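Local structure of protein FimX (3HV8) at residues H48-V53 with K106-L111; S138-I143 with Q168-Q173. The protein belongs to the EAL-domain family, a modified TIM-barrel fold, and binds C2E in a pocket of the domain. One frame throughout, in Å; residues are numbered along the deposited sequence. Where two conformers were deposited one is given.

Both contacts are buried pairings of parallel strands in one curved sheet. Strands 105-110 and 139-144 are neighbours there, so contact 1 and contact 2 run side by side, their centres about 8 Å apart and each touching C2E. They meet directly where Lys106 NZ comes within 2.6 Å of Gln168 OE1, a probable hydrogen bond, and Val109 N pairs with Val140 O at 2.8 Å. Contact 1 has the more polar interior face, with a carboxylate and a histidine ring at its ligand end. Contact 2 sets valine, alanine and isoleucine against each other, with Gln168 at one end; its nearest approach to C2E is at Gln173, where the chain turns.

Contact 1. Residues H48-V53 with K106-L111; sequences HENYEV and KLFVHL. With C2E (9,9'-[(2R,3R,3aS,5S,7aR,9R,10R,10aS,12S,14aR)-3,5,10,12-tetrahydroxy-5,12-dioxidooctahydro-2H,7H-difuro[3,2-d:3',2'-j][1,3,7,9,2,8]tetraoxadiphosphacyclododecine-2,9-diyl]bis(2-amino-1,9-dihydro-6H-purin-6-one)), chain B.
Leu107 fills the apolar centre, its two methyls divided between neighbours on the other strand: CD2 lies 3.8 Å from Tyr51 CB, and CD1 3.9 Å from Val53 CG2. The pairing belongs to the EAL barrel, where strands 49-53 and 106-110 run parallel, and Val53, Leu107 and Val109 pack outward against helix 80-96. Val53 CG2, anti to its carbonyl carbon, also touches Val109 CG2.

Four backbone hydrogen bonds tie the strands together. The straightest runs from Val53 N to Phe108 O (2.9 Å). On the opposite face lie Asn50, Glu52, Lys106 and Phe108. Asn50 ND2 lies beside Lys106 CB and CD and in plane at the edge of the Phe108 ring, amide and ring nearly perpendicular; it is buried with no polar partner. Phe108 is packed edge-to-face against Phe191. At the outer end the Lys106 chain, bent at its third torsion, brings CE over one face of the His48 ring in a CH-pi contact.

At the polar C-terminal edge an extended Glu52 chain, CG anti to the backbone N (chi1 -178°), carries OE2 to His110 NE2 at 2.8 Å; the bond is weak, bent to 124° at the hydrogen, and the carboxylate and ring planes stand 42° apart. Glu52 OE2 also accepts from Gln142, while OE1 makes a salt bridge with Lys193 and a hydrogen bond with Gln248. C2E C2A sits over the centre of the His110 ring. A water accepts from His110 N and donates both to Val53 O (2.7 Å) and to C2E O61 (2.8 Å).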
ATOM      1  N   HIS A  48     -10.452   0.334 -13.195  1.00 29.52           N
ATOM      2  CA  HIS A  48     -10.256  -0.550 -12.052  1.00 29.84           C
ATOM      3  C   HIS A  48     -10.908   0.013 -10.792  1.00 29.08           C
ATOM      4  O   HIS A  48     -10.926   1.222 -10.581  1.00 31.59           O
ATOM      5  CB  HIS A  48      -8.760  -0.745 -11.773  1.00 28.78           C
ATOM      6  CG  HIS A  48      -8.029  -1.520 -12.825  1.00 30.59           C
ATOM      7  ND1 HIS A  48      -7.366  -0.916 -13.875  1.00 32.01           N
ATOM      8  CD2 HIS A  48      -7.835  -2.853 -12.972  1.00 40.25           C
ATOM      9  CE1 HIS A  48      -6.803  -1.845 -14.627  1.00 37.19           C
ATOM     10  NE2 HIS A  48      -7.073  -3.027 -14.102  1.00 39.92           N
ATOM     11  N   GLU A  49     -11.429  -0.879  -9.953  1.00 28.06           N
ATOM     12  CA  GLU A  49     -11.905  -0.501  -8.628  1.00 27.75           C
ATOM     13  C   GLU A  49     -10.802  -0.805  -7.623  1.00 29.04           C
ATOM     14  O   GLU A  49     -10.692  -1.919  -7.088  1.00 30.34           O
ATOM     15  CB  GLU A  49     -13.189  -1.262  -8.296  1.00 33.02           C
ATOM     16  CG  GLU A  49     -14.215  -1.126  -9.407  1.00 34.23           C
ATOM     17  CD  GLU A  49     -15.612  -1.545  -9.010  1.00 46.00           C
ATOM     18  OE1 GLU A  49     -15.772  -2.167  -7.941  1.00 42.74           O
ATOM     19  OE2 GLU A  49     -16.550  -1.246  -9.781  1.00 49.45           O
ATOM     20  N   ASN A  50      -9.960   0.189  -7.389  1.00 23.84           N
ATOM     21  CA  ASN A  50      -8.783  -0.007  -6.549  1.00 24.42           C
ATOM     22  C   ASN A  50      -9.095   0.253  -5.080  1.00 23.21           C
ATOM     23  O   ASN A  50      -9.735   1.263  -4.753  1.00 23.39           O
ATOM     24  CB  ASN A  50      -7.647   0.931  -6.984  1.00 24.53           C
ATOM     25  CG  ASN A  50      -7.198   0.712  -8.434  1.00 31.90           C
ATOM     26  OD1 ASN A  50      -7.371   1.574  -9.286  1.00 45.50           O
ATOM     27  ND2 ASN A  50      -6.618  -0.432  -8.698  1.00 33.70           N
ATOM     28  N   TYR A  51      -8.626  -0.625  -4.188  1.00 22.77           N
ATOM     29  CA  TYR A  51      -8.659  -0.342  -2.752  1.00 22.58           C
ATOM     30  C   TYR A  51      -7.325  -0.656  -2.109  1.00 22.36           C
ATOM     31  O   TYR A  51      -6.652  -1.633  -2.489  1.00 23.60           O
ATOM     32  CB  TYR A  51      -9.676  -1.226  -2.035  1.00 23.98           C
ATOM     33  CG  TYR A  51     -11.131  -0.995  -2.360  1.00 25.97           C
ATOM     34  CD1 TYR A  51     -11.922  -0.182  -1.553  1.00 25.05           C
ATOM     35  CD2 TYR A  51     -11.722  -1.628  -3.436  1.00 25.16           C
ATOM     36  CE1 TYR A  51     -13.266   0.007  -1.826  1.00 25.75           C
ATOM     37  CE2 TYR A  51     -13.067  -1.454  -3.714  1.00 27.56           C
ATOM     38  CZ  TYR A  51     -13.827  -0.629  -2.903  1.00 28.37           C
ATOM     39  OH  TYR A  51     -15.172  -0.458  -3.179  1.00 30.91           O
ATOM     40  N   GLU A  52      -6.947   0.146  -1.126  1.00 20.92           N
ATOM     41  CA  GLU A  52      -5.849  -0.194  -0.233  1.00 20.20           C
ATOM     42  C   GLU A  52      -6.369  -0.998   0.937  1.00 21.40           C
ATOM     43  O   GLU A  52      -7.405  -0.664   1.528  1.00 22.60           O
ATOM     44  CB  GLU A  52      -5.168   1.076   0.284  1.00 20.92           C
ATOM     45  CG  GLU A  52      -3.986   0.791   1.188  1.00 23.01           C
ATOM     46  CD  GLU A  52      -3.354   2.052   1.726  1.00 24.84           C
ATOM     47  OE1 GLU A  52      -3.978   3.139   1.644  1.00 25.88           O
ATOM     48  OE2 GLU A  52      -2.204   1.968   2.209  1.00 28.96           O
ATOM     49  N   VAL A  53      -5.652  -2.064   1.260  1.00 20.52           N
ATOM     50  CA  VAL A  53      -5.935  -2.896   2.424  1.00 21.25           C
ATOM     51  C   VAL A  53      -5.178  -2.356   3.652  1.00 21.77           C
ATOM     52  O   VAL A  53      -3.977  -2.078   3.586  1.00 21.55           O
ATOM     53  CB  VAL A  53      -5.510  -4.348   2.155  1.00 21.47           C
ATOM     54  CG1 VAL A  53      -5.716  -5.214   3.386  1.00 23.10           C
ATOM     55  CG2 VAL A  53      -6.292  -4.915   0.948  1.00 23.66           C
ATOM     56  N   LYS A 106      -8.762  -4.275  -7.701  1.00 27.17           N
ATOM     57  CA  LYS A 106      -7.328  -4.435  -7.485  1.00 24.19           C
ATOM     58  C   LYS A 106      -7.051  -4.013  -6.049  1.00 25.17           C
ATOM     59  O   LYS A 106      -7.593  -3.007  -5.587  1.00 25.04           O
ATOM     60  CB  LYS A 106      -6.575  -3.547  -8.473  1.00 30.07           C
ATOM     61  CG  LYS A 106      -5.078  -3.626  -8.392  1.00 31.89           C
ATOM     62  CD  LYS A 106      -4.418  -2.803  -9.502  1.00 35.56           C
ATOM     63  CE  LYS A 106      -4.637  -3.424 -10.869  1.00 31.80           C
ATOM     64  NZ  LYS A 106      -3.632  -2.926 -11.869  1.00 33.31           N
ATOM     65  N   LEU A 107      -6.228  -4.776  -5.334  1.00 24.07           N
ATOM     66  CA  LEU A 107      -5.911  -4.459  -3.935  1.00 22.74           C
ATOM     67  C   LEU A 107      -4.450  -4.087  -3.768  1.00 22.95           C
ATOM     68  O   LEU A 107      -3.569  -4.771  -4.298  1.00 24.34           O
ATOM     69  CB  LEU A 107      -6.230  -5.636  -3.018  1.00 23.34           C
ATOM     70  CG  LEU A 107      -7.701  -6.028  -2.882  1.00 23.37           C
ATOM     71  CD1 LEU A 107      -7.828  -7.172  -1.875  1.00 25.07           C
ATOM     72  CD2 LEU A 107      -8.553  -4.813  -2.457  1.00 27.16           C
ATOM     73  N   PHE A 108      -4.217  -3.006  -3.030  1.00 21.95           N
ATOM     74  CA  PHE A 108      -2.883  -2.555  -2.645  1.00 21.45           C
ATOM     75  C   PHE A 108      -2.598  -3.075  -1.248  1.00 22.09           C
ATOM     76  O   PHE A 108      -3.339  -2.759  -0.297  1.00 22.92           O
ATOM     77  CB  PHE A 108      -2.819  -1.020  -2.651  1.00 24.02           C
ATOM     78  CG  PHE A 108      -2.811  -0.410  -4.034  1.00 22.10           C
ATOM     79  CD1 PHE A 108      -1.673   0.244  -4.500  1.00 24.48           C
ATOM     80  CD2 PHE A 108      -3.923  -0.478  -4.851  1.00 25.36           C
ATOM     81  CE1 PHE A 108      -1.649   0.816  -5.766  1.00 25.62           C
ATOM     82  CE2 PHE A 108      -3.903   0.085  -6.119  1.00 27.83           C
ATOM     83  CZ  PHE A 108      -2.758   0.738  -6.573  1.00 26.35           C
ATOM     84  N   VAL A 109      -1.558  -3.900  -1.119  1.00 22.09           N
ATOM     85  CA  VAL A 109      -1.291  -4.615   0.121  1.00 22.38           C
ATOM     86  C   VAL A 109       0.104  -4.284   0.618  1.00 21.52           C
ATOM     87  O   VAL A 109       1.085  -4.423  -0.121  1.00 22.46           O
ATOM     88  CB  VAL A 109      -1.412  -6.143  -0.105  1.00 22.64           C
ATOM     89  CG1 VAL A 109      -1.007  -6.924   1.152  1.00 25.11           C
ATOM     90  CG2 VAL A 109      -2.820  -6.506  -0.561  1.00 26.00           C
ATOM     91  N   HIS A 110       0.207  -3.856   1.871  1.00 21.79           N
ATOM     92  CA  HIS A 110       1.482  -3.506   2.477  1.00 21.04           C
ATOM     93  C   HIS A 110       2.361  -4.721   2.740  1.00 23.53           C
ATOM     94  O   HIS A 110       1.860  -5.811   3.071  1.00 23.66           O
ATOM     95  CB  HIS A 110       1.243  -2.818   3.820  1.00 23.32           C
ATOM     96  CG  HIS A 110       0.687  -1.436   3.713  1.00 22.07           C
ATOM     97  ND1 HIS A 110       1.457  -0.350   3.346  1.00 25.13           N
ATOM     98  CD2 HIS A 110      -0.555  -0.955   3.946  1.00 25.70           C
ATOM     99  CE1 HIS A 110       0.707   0.738   3.361  1.00 22.78           C
ATOM    100  NE2 HIS A 110      -0.519   0.398   3.716  1.00 24.75           N
ATOM    101  N   LEU A 111       3.672  -4.525   2.605  1.00 20.91           N
ATOM    102  CA  LEU A 111       4.661  -5.496   3.066  1.00 22.79           C
ATOM    103  C   LEU A 111       5.560  -4.859   4.118  1.00 22.97           C
ATOM    104  O   LEU A 111       6.071  -3.742   3.923  1.00 24.21           O
ATOM    105  CB  LEU A 111       5.523  -5.987   1.904  1.00 23.40           C
ATOM    106  CG  LEU A 111       4.785  -6.809   0.859  1.00 24.16           C
ATOM    107  CD1 LEU A 111       5.770  -7.183  -0.256  1.00 26.27           C
ATOM    108  CD2 LEU A 111       4.113  -8.062   1.456  1.00 25.10           C
TER
HETATM  109  P1  C2E B 900       0.381   4.327   5.738  1.00 26.53           P
HETATM  110  O2P C2E B 900       1.068   4.654   4.333  1.00 35.94           O
HETATM  111  O1P C2E B 900       0.638   5.494   6.607  1.00 45.66           O
HETATM  112  O5' C2E B 900      -1.209   4.231   5.692  1.00 39.66           O
HETATM  113  C5' C2E B 900      -1.950   5.466   5.711  1.00 33.20           C
HETATM  114  C4' C2E B 900      -2.452   5.866   7.115  1.00 26.96           C
HETATM  115  O4' C2E B 900      -3.241   7.075   6.995  1.00 26.51           O
HETATM  116  C3' C2E B 900      -3.435   4.777   7.526  1.00 24.86           C
HETATM  117  O3' C2E B 900      -3.326   4.551   8.940  1.00 22.26           O
HETATM  118  C2' C2E B 900      -4.818   5.331   7.107  1.00 26.46           C
HETATM  119  O2' C2E B 900      -5.884   4.863   7.911  1.00 29.30           O
HETATM  120  C1' C2E B 900      -4.602   6.829   7.320  1.00 24.07           C
HETATM  121  N9  C2E B 900      -5.440   7.691   6.501  1.00 25.74           N
HETATM  122  C8  C2E B 900      -6.133   7.345   5.364  1.00 28.31           C
HETATM  123  N7  C2E B 900      -6.626   8.427   4.805  1.00 27.53           N
HETATM  124  C5  C2E B 900      -6.288   9.506   5.570  1.00 25.77           C
HETATM  125  C6  C2E B 900      -6.545  10.892   5.467  1.00 28.14           C
HETATM  126  O6  C2E B 900      -7.156  11.392   4.520  1.00 26.79           O
HETATM  127  N1  C2E B 900      -6.058  11.668   6.446  1.00 29.93           N
HETATM  128  C2  C2E B 900      -5.353  11.157   7.491  1.00 34.87           C
HETATM  129  N2  C2E B 900      -4.884  12.016   8.450  1.00 38.87           N
HETATM  130  N3  C2E B 900      -5.107   9.872   7.599  1.00 32.40           N
HETATM  131  C4  C2E B 900      -5.552   9.038   6.657  1.00 25.32           C
HETATM  132  P11 C2E B 900      -3.282   3.019   9.430  1.00 22.13           P
HETATM  133  O21 C2E B 900      -3.240   3.026  11.004  1.00 25.37           O
HETATM  134  O11 C2E B 900      -4.381   2.236   8.829  1.00 24.95           O
HETATM  135  O5A C2E B 900      -1.930   2.451   8.828  1.00 21.85           O
HETATM  136  C5A C2E B 900      -0.686   3.028   9.248  1.00 22.65           C
HETATM  137  C4A C2E B 900       0.491   2.235   8.686  1.00 21.67           C
HETATM  138  O4A C2E B 900       0.431   0.888   9.178  1.00 21.59           O
HETATM  139  C3A C2E B 900       0.499   2.095   7.162  1.00 24.28           C
HETATM  140  O3A C2E B 900       1.147   3.183   6.513  1.00 25.12           O
HETATM  141  C2A C2E B 900       1.390   0.862   6.996  1.00 21.33           C
HETATM  142  O2A C2E B 900       2.770   1.211   7.201  1.00 23.31           O
HETATM  143  C1A C2E B 900       0.978   0.018   8.208  1.00 21.14           C
HETATM  144  N91 C2E B 900      -0.049  -0.929   7.793  1.00 20.76           N
HETATM  145  C81 C2E B 900      -1.406  -0.767   7.781  1.00 21.80           C
HETATM  146  N71 C2E B 900      -1.951  -1.867   7.339  1.00 20.90           N
HETATM  147  C51 C2E B 900      -0.983  -2.806   7.116  1.00 21.56           C
HETATM  148  C61 C2E B 900      -0.955  -4.149   6.687  1.00 19.94           C
HETATM  149  O61 C2E B 900      -1.960  -4.756   6.297  1.00 22.69           O
HETATM  150  N11 C2E B 900       0.273  -4.725   6.621  1.00 20.23           N
HETATM  151  C21 C2E B 900       1.427  -4.068   6.953  1.00 20.31           C
HETATM  152  N21 C2E B 900       2.626  -4.710   6.817  1.00 23.07           N
HETATM  153  N31 C2E B 900       1.422  -2.816   7.326  1.00 21.11           N
HETATM  154  C41 C2E B 900       0.241  -2.195   7.426  1.00 20.14           C
HETATM  155  O   HOH W   1      -2.108  -4.086   3.542  1.00 22.78           O

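Contact 2. Residues S138-I143 with Q168-Q173; sequences SLVFQI and QAAISQ. With C2E (9,9'-[(2R,3R,3aS,5S,7aR,9R,10R,10aS,12S,14aR)-3,5,10,12-tetrahydroxy-5,12-dioxidooctahydro-2H,7H-difuro[3,2-d:3',2'-j][1,3,7,9,2,8]tetraoxadiphosphacyclododecine-2,9-diyl]bis(2-amino-1,9-dihydro-6H-purin-6-one)), chain B.
Val140 and Gln168 meet at a slant, with one valine methyl, CG2, doing the touching. It rests 3.7 Å from Gln168 OE1 and also touches Gln168 CB. CG1, anti to the backbone N (chi1 -174°), turns instead along the partner strand, where it lies against the Ala169 backbone and reaches Ala170 CB at 4.0 Å. The Gln168 chain is extended beyond CG, and its OE1 has its polar partner in Lys106. Phe191 of the neighbouring strand 191-194 packs against Val140, Gln168 and Ala170 on this face.

Phe141 and Ala169 point to the other face. The Phe141 ring presents its edge to Gln168 O, which lies near the ring plane, and the ring packs on Ile88 of helix 80-96. Further along, Ile143 and Ile171 meet through CB and CD1 at 4.1 Å. Ile171 folds back at its second torsion (chi2 -56°), which carries that terminal methyl toward Ile143.

The two strands form a beta-alpha-beta unit of the EAL barrel, joined by helices 145-150 and 152-164. Five backbone hydrogen bonds span their parallel pairing, with Gln168 N to Leu139 O nearly straight at the hydrogen. Phe141 O takes Ala170 N at 2.8 Å, and Ala169 CA approaches the same oxygen at 3.2 Å as a CA-H...O contact.

At the far end Ser172 N donates to Ile143 O, and a water links Gln142 O and Ser172 OG weakly. The chain turns a corner at Gln173, whose NE2 comes to 3.5 Å from C2E O2P.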
ATOM      1  N   SER A 138      -3.947  -8.402 -10.148  1.00 32.36           N
ATOM      2  CA  SER A 138      -5.001  -8.253  -9.152  1.00 31.94           C
ATOM      3  C   SER A 138      -4.447  -7.605  -7.892  1.00 27.38           C
ATOM      4  O   SER A 138      -5.160  -6.891  -7.190  1.00 26.63           O
ATOM      5  CB  SER A 138      -5.594  -9.612  -8.787  1.00 32.84           C
ATOM      6  OG  SER A 138      -6.435 -10.097  -9.816  1.00 41.28           O
ATOM      7  N   LEU A 139      -3.179  -7.879  -7.611  1.00 27.97           N
ATOM      8  CA  LEU A 139      -2.518  -7.404  -6.403  1.00 23.79           C
ATOM      9  C   LEU A 139      -1.399  -6.423  -6.712  1.00 24.32           C
ATOM     10  O   LEU A 139      -0.603  -6.644  -7.629  1.00 25.71           O
ATOM     11  CB  LEU A 139      -1.891  -8.578  -5.655  1.00 26.47           C
ATOM     12  CG  LEU A 139      -2.594  -9.193  -4.443  1.00 39.68           C
ATOM     13  CD1 LEU A 139      -4.096  -8.958  -4.445  1.00 37.27           C
ATOM     14  CD2 LEU A 139      -2.248 -10.684  -4.312  1.00 38.90           C
ATOM     15  N   VAL A 140      -1.320  -5.366  -5.913  1.00 23.60           N
ATOM     16  CA  VAL A 140      -0.205  -4.434  -5.943  1.00 22.74           C
ATOM     17  C   VAL A 140       0.428  -4.418  -4.566  1.00 23.68           C
ATOM     18  O   VAL A 140      -0.252  -4.083  -3.580  1.00 26.38           O
ATOM     19  CB  VAL A 140      -0.687  -2.986  -6.240  1.00 23.35           C
ATOM     20  CG1 VAL A 140       0.522  -2.080  -6.415  1.00 23.65           C
ATOM     21  CG2 VAL A 140      -1.612  -2.939  -7.465  1.00 25.17           C
ATOM     22  N   PHE A 141       1.703  -4.770  -4.470  1.00 21.63           N
ATOM     23  CA  PHE A 141       2.391  -4.782  -3.172  1.00 19.71           C
ATOM     24  C   PHE A 141       3.074  -3.459  -2.893  1.00 22.55           C
ATOM     25  O   PHE A 141       3.777  -2.920  -3.763  1.00 23.82           O
ATOM     26  CB  PHE A 141       3.381  -5.947  -3.098  1.00 23.54           C
ATOM     27  CG  PHE A 141       2.695  -7.266  -3.042  1.00 23.46           C
ATOM     28  CD1 PHE A 141       2.215  -7.742  -1.836  1.00 24.92           C
ATOM     29  CD2 PHE A 141       2.429  -7.976  -4.202  1.00 23.85           C
ATOM     30  CE1 PHE A 141       1.519  -8.944  -1.773  1.00 28.57           C
ATOM     31  CE2 PHE A 141       1.750  -9.178  -4.148  1.00 25.85           C
ATOM     32  CZ  PHE A 141       1.288  -9.661  -2.929  1.00 26.33           C
ATOM     33  N   GLN A 142       2.810  -2.907  -1.712  0.56 21.08           N
ATOM     34  CA  GLN A 142       3.345  -1.611  -1.338  0.56 21.62           C
ATOM     35  C   GLN A 142       4.506  -1.781  -0.394  0.56 21.86           C
ATOM     36  O   GLN A 142       4.430  -2.536   0.582  0.56 24.38           O
ATOM     37  CB  GLN A 142       2.275  -0.764  -0.645  0.56 25.36           C
ATOM     38  CG  GLN A 142       1.006  -0.625  -1.432  0.56 21.86           C
ATOM     39  CD  GLN A 142       0.021   0.330  -0.789  0.56 25.01           C
ATOM     40  OE1 GLN A 142      -0.307   1.367  -1.362  0.56 28.30           O
ATOM     41  NE2 GLN A 142      -0.453  -0.015   0.406  0.56 24.92           N
ATOM     42  N   ILE A 143       5.574  -1.061  -0.697  1.00 23.18           N
ATOM     43  CA  ILE A 143       6.746  -1.003   0.137  1.00 22.40           C
ATOM     44  C   ILE A 143       6.997   0.466   0.481  1.00 24.01           C
ATOM     45  O   ILE A 143       6.921   1.323  -0.400  1.00 24.45           O
ATOM     46  CB  ILE A 143       7.944  -1.558  -0.681  1.00 27.10           C
ATOM     47  CG1 ILE A 143       7.621  -2.975  -1.178  1.00 30.96           C
ATOM     48  CG2 ILE A 143       9.234  -1.511   0.140  1.00 30.74           C
ATOM     49  CD1 ILE A 143       8.571  -3.512  -2.274  1.00 30.27           C
ATOM     50  N   GLN A 168       1.822  -6.454  -9.302  1.00 25.44           N
ATOM     51  CA  GLN A 168       2.435  -5.147  -9.439  1.00 24.95           C
ATOM     52  C   GLN A 168       3.009  -4.689  -8.110  1.00 23.62           C
ATOM     53  O   GLN A 168       2.840  -5.359  -7.085  1.00 24.84           O
ATOM     54  CB  GLN A 168       1.383  -4.150  -9.917  1.00 23.30           C
ATOM     55  CG  GLN A 168       0.994  -4.354 -11.384  1.00 26.82           C
ATOM     56  CD  GLN A 168      -0.158  -3.460 -11.793  1.00 25.15           C
ATOM     57  OE1 GLN A 168      -1.188  -3.439 -11.143  1.00 26.03           O
ATOM     58  NE2 GLN A 168       0.010  -2.736 -12.890  1.00 32.46           N
ATOM     59  N   ALA A 169       3.714  -3.564  -8.126  1.00 22.02           N
ATOM     60  CA  ALA A 169       4.295  -3.010  -6.914  1.00 22.16           C
ATOM     61  C   ALA A 169       4.245  -1.490  -6.883  1.00 22.32           C
ATOM     62  O   ALA A 169       4.131  -0.820  -7.929  1.00 24.03           O
ATOM     63  CB  ALA A 169       5.733  -3.519  -6.704  1.00 24.26           C
ATOM     64  N   ALA A 170       4.318  -0.958  -5.670  1.00 22.69           N
ATOM     65  CA  ALA A 170       4.248   0.475  -5.430  1.00 21.73           C
ATOM     66  C   ALA A 170       5.217   0.851  -4.337  1.00 22.49           C
ATOM     67  O   ALA A 170       5.476   0.048  -3.422  1.00 22.55           O
ATOM     68  CB  ALA A 170       2.846   0.871  -4.993  1.00 22.52           C
ATOM     69  N   ILE A 171       5.753   2.063  -4.402  1.00 21.33           N
ATOM     70  CA  ILE A 171       6.468   2.627  -3.268  1.00 23.39           C
ATOM     71  C   ILE A 171       5.579   3.677  -2.632  1.00 22.46           C
ATOM     72  O   ILE A 171       5.088   4.558  -3.341  1.00 23.77           O
ATOM     73  CB  ILE A 171       7.791   3.296  -3.693  1.00 22.53           C
ATOM     74  CG1 ILE A 171       8.653   2.314  -4.491  1.00 25.67           C
ATOM     75  CG2 ILE A 171       8.521   3.869  -2.462  1.00 24.03           C
ATOM     76  CD1 ILE A 171       8.941   1.034  -3.756  1.00 34.36           C
ATOM     77  N   SER A 172       5.388   3.605  -1.317  1.00 22.03           N
ATOM     78  CA  SER A 172       4.585   4.585  -0.605  1.00 24.16           C
ATOM     79  C   SER A 172       5.463   5.503   0.234  1.00 24.08           C
ATOM     80  O   SER A 172       6.670   5.267   0.383  1.00 22.48           O
ATOM     81  CB  SER A 172       3.564   3.894   0.284  1.00 27.34           C
ATOM     82  OG  SER A 172       4.200   3.092   1.261  1.00 27.78           O
ATOM     83  N   GLN A 173       4.859   6.551   0.773  1.00 21.69           N
ATOM     84  CA  GLN A 173       5.578   7.579   1.520  1.00 22.30           C
ATOM     85  C   GLN A 173       6.734   8.161   0.717  1.00 22.06           C
ATOM     86  O   GLN A 173       7.752   8.545   1.254  1.00 24.63           O
ATOM     87  CB  GLN A 173       6.022   7.049   2.891  1.00 23.77           C
ATOM     88  CG  GLN A 173       4.824   6.704   3.789  1.00 29.02           C
ATOM     89  CD  GLN A 173       5.191   5.894   5.027  1.00 35.22           C
ATOM     90  OE1 GLN A 173       6.362   5.658   5.311  1.00 42.19           O
ATOM     91  NE2 GLN A 173       4.179   5.456   5.763  1.00 41.31           N
TER
HETATM   92  P1  C2E B 900       0.381   4.327   5.738  1.00 26.53           P
HETATM   93  O2P C2E B 900       1.068   4.654   4.333  1.00 35.94           O
HETATM   94  O1P C2E B 900       0.638   5.494   6.607  1.00 45.66           O
HETATM   95  O5' C2E B 900      -1.209   4.231   5.692  1.00 39.66           O
HETATM   96  C5' C2E B 900      -1.950   5.466   5.711  1.00 33.20           C
HETATM   97  C4' C2E B 900      -2.452   5.866   7.115  1.00 26.96           C
HETATM   98  O4' C2E B 900      -3.241   7.075   6.995  1.00 26.51           O
HETATM   99  C3' C2E B 900      -3.435   4.777   7.526  1.00 24.86           C
HETATM  100  O3' C2E B 900      -3.326   4.551   8.940  1.00 22.26           O
HETATM  101  C2' C2E B 900      -4.818   5.331   7.107  1.00 26.46           C
HETATM  102  O2' C2E B 900      -5.884   4.863   7.911  1.00 29.30           O
HETATM  103  C1' C2E B 900      -4.602   6.829   7.320  1.00 24.07           C
HETATM  104  N9  C2E B 900      -5.440   7.691   6.501  1.00 25.74           N
HETATM  105  C8  C2E B 900      -6.133   7.345   5.364  1.00 28.31           C
HETATM  106  N7  C2E B 900      -6.626   8.427   4.805  1.00 27.53           N
HETATM  107  C5  C2E B 900      -6.288   9.506   5.570  1.00 25.77           C
HETATM  108  C6  C2E B 900      -6.545  10.892   5.467  1.00 28.14           C
HETATM  109  O6  C2E B 900      -7.156  11.392   4.520  1.00 26.79           O
HETATM  110  N1  C2E B 900      -6.058  11.668   6.446  1.00 29.93           N
HETATM  111  C2  C2E B 900      -5.353  11.157   7.491  1.00 34.87           C
HETATM  112  N2  C2E B 900      -4.884  12.016   8.450  1.00 38.87           N
HETATM  113  N3  C2E B 900      -5.107   9.872   7.599  1.00 32.40           N
HETATM  114  C4  C2E B 900      -5.552   9.038   6.657  1.00 25.32           C
HETATM  115  P11 C2E B 900      -3.282   3.019   9.430  1.00 22.13           P
HETATM  116  O21 C2E B 900      -3.240   3.026  11.004  1.00 25.37           O
HETATM  117  O11 C2E B 900      -4.381   2.236   8.829  1.00 24.95           O
HETATM  118  O5A C2E B 900      -1.930   2.451   8.828  1.00 21.85           O
HETATM  119  C5A C2E B 900      -0.686   3.028   9.248  1.00 22.65           C
HETATM  120  C4A C2E B 900       0.491   2.235   8.686  1.00 21.67           C
HETATM  121  O4A C2E B 900       0.431   0.888   9.178  1.00 21.59           O
HETATM  122  C3A C2E B 900       0.499   2.095   7.162  1.00 24.28           C
HETATM  123  O3A C2E B 900       1.147   3.183   6.513  1.00 25.12           O
HETATM  124  C2A C2E B 900       1.390   0.862   6.996  1.00 21.33           C
HETATM  125  O2A C2E B 900       2.770   1.211   7.201  1.00 23.31           O
HETATM  126  C1A C2E B 900       0.978   0.018   8.208  1.00 21.14           C
HETATM  127  N91 C2E B 900      -0.049  -0.929   7.793  1.00 20.76           N
HETATM  128  C81 C2E B 900      -1.406  -0.767   7.781  1.00 21.80           C
HETATM  129  N71 C2E B 900      -1.951  -1.867   7.339  1.00 20.90           N
HETATM  130  C51 C2E B 900      -0.983  -2.806   7.116  1.00 21.56           C
HETATM  131  C61 C2E B 900      -0.955  -4.149   6.687  1.00 19.94           C
HETATM  132  O61 C2E B 900      -1.960  -4.756   6.297  1.00 22.69           O
HETATM  133  N11 C2E B 900       0.273  -4.725   6.621  1.00 20.23           N
HETATM  134  C21 C2E B 900       1.427  -4.068   6.953  1.00 20.31           C
HETATM  135  N21 C2E B 900       2.626  -4.710   6.817  1.00 23.07           N
HETATM  136  N31 C2E B 900       1.422  -2.816   7.326  1.00 21.11           N
HETATM  137  C41 C2E B 900       0.241  -2.195   7.426  1.00 20.14           C
HETATM  138  O   HOH W   2       3.999   0.002   2.780  1.00 38.16           O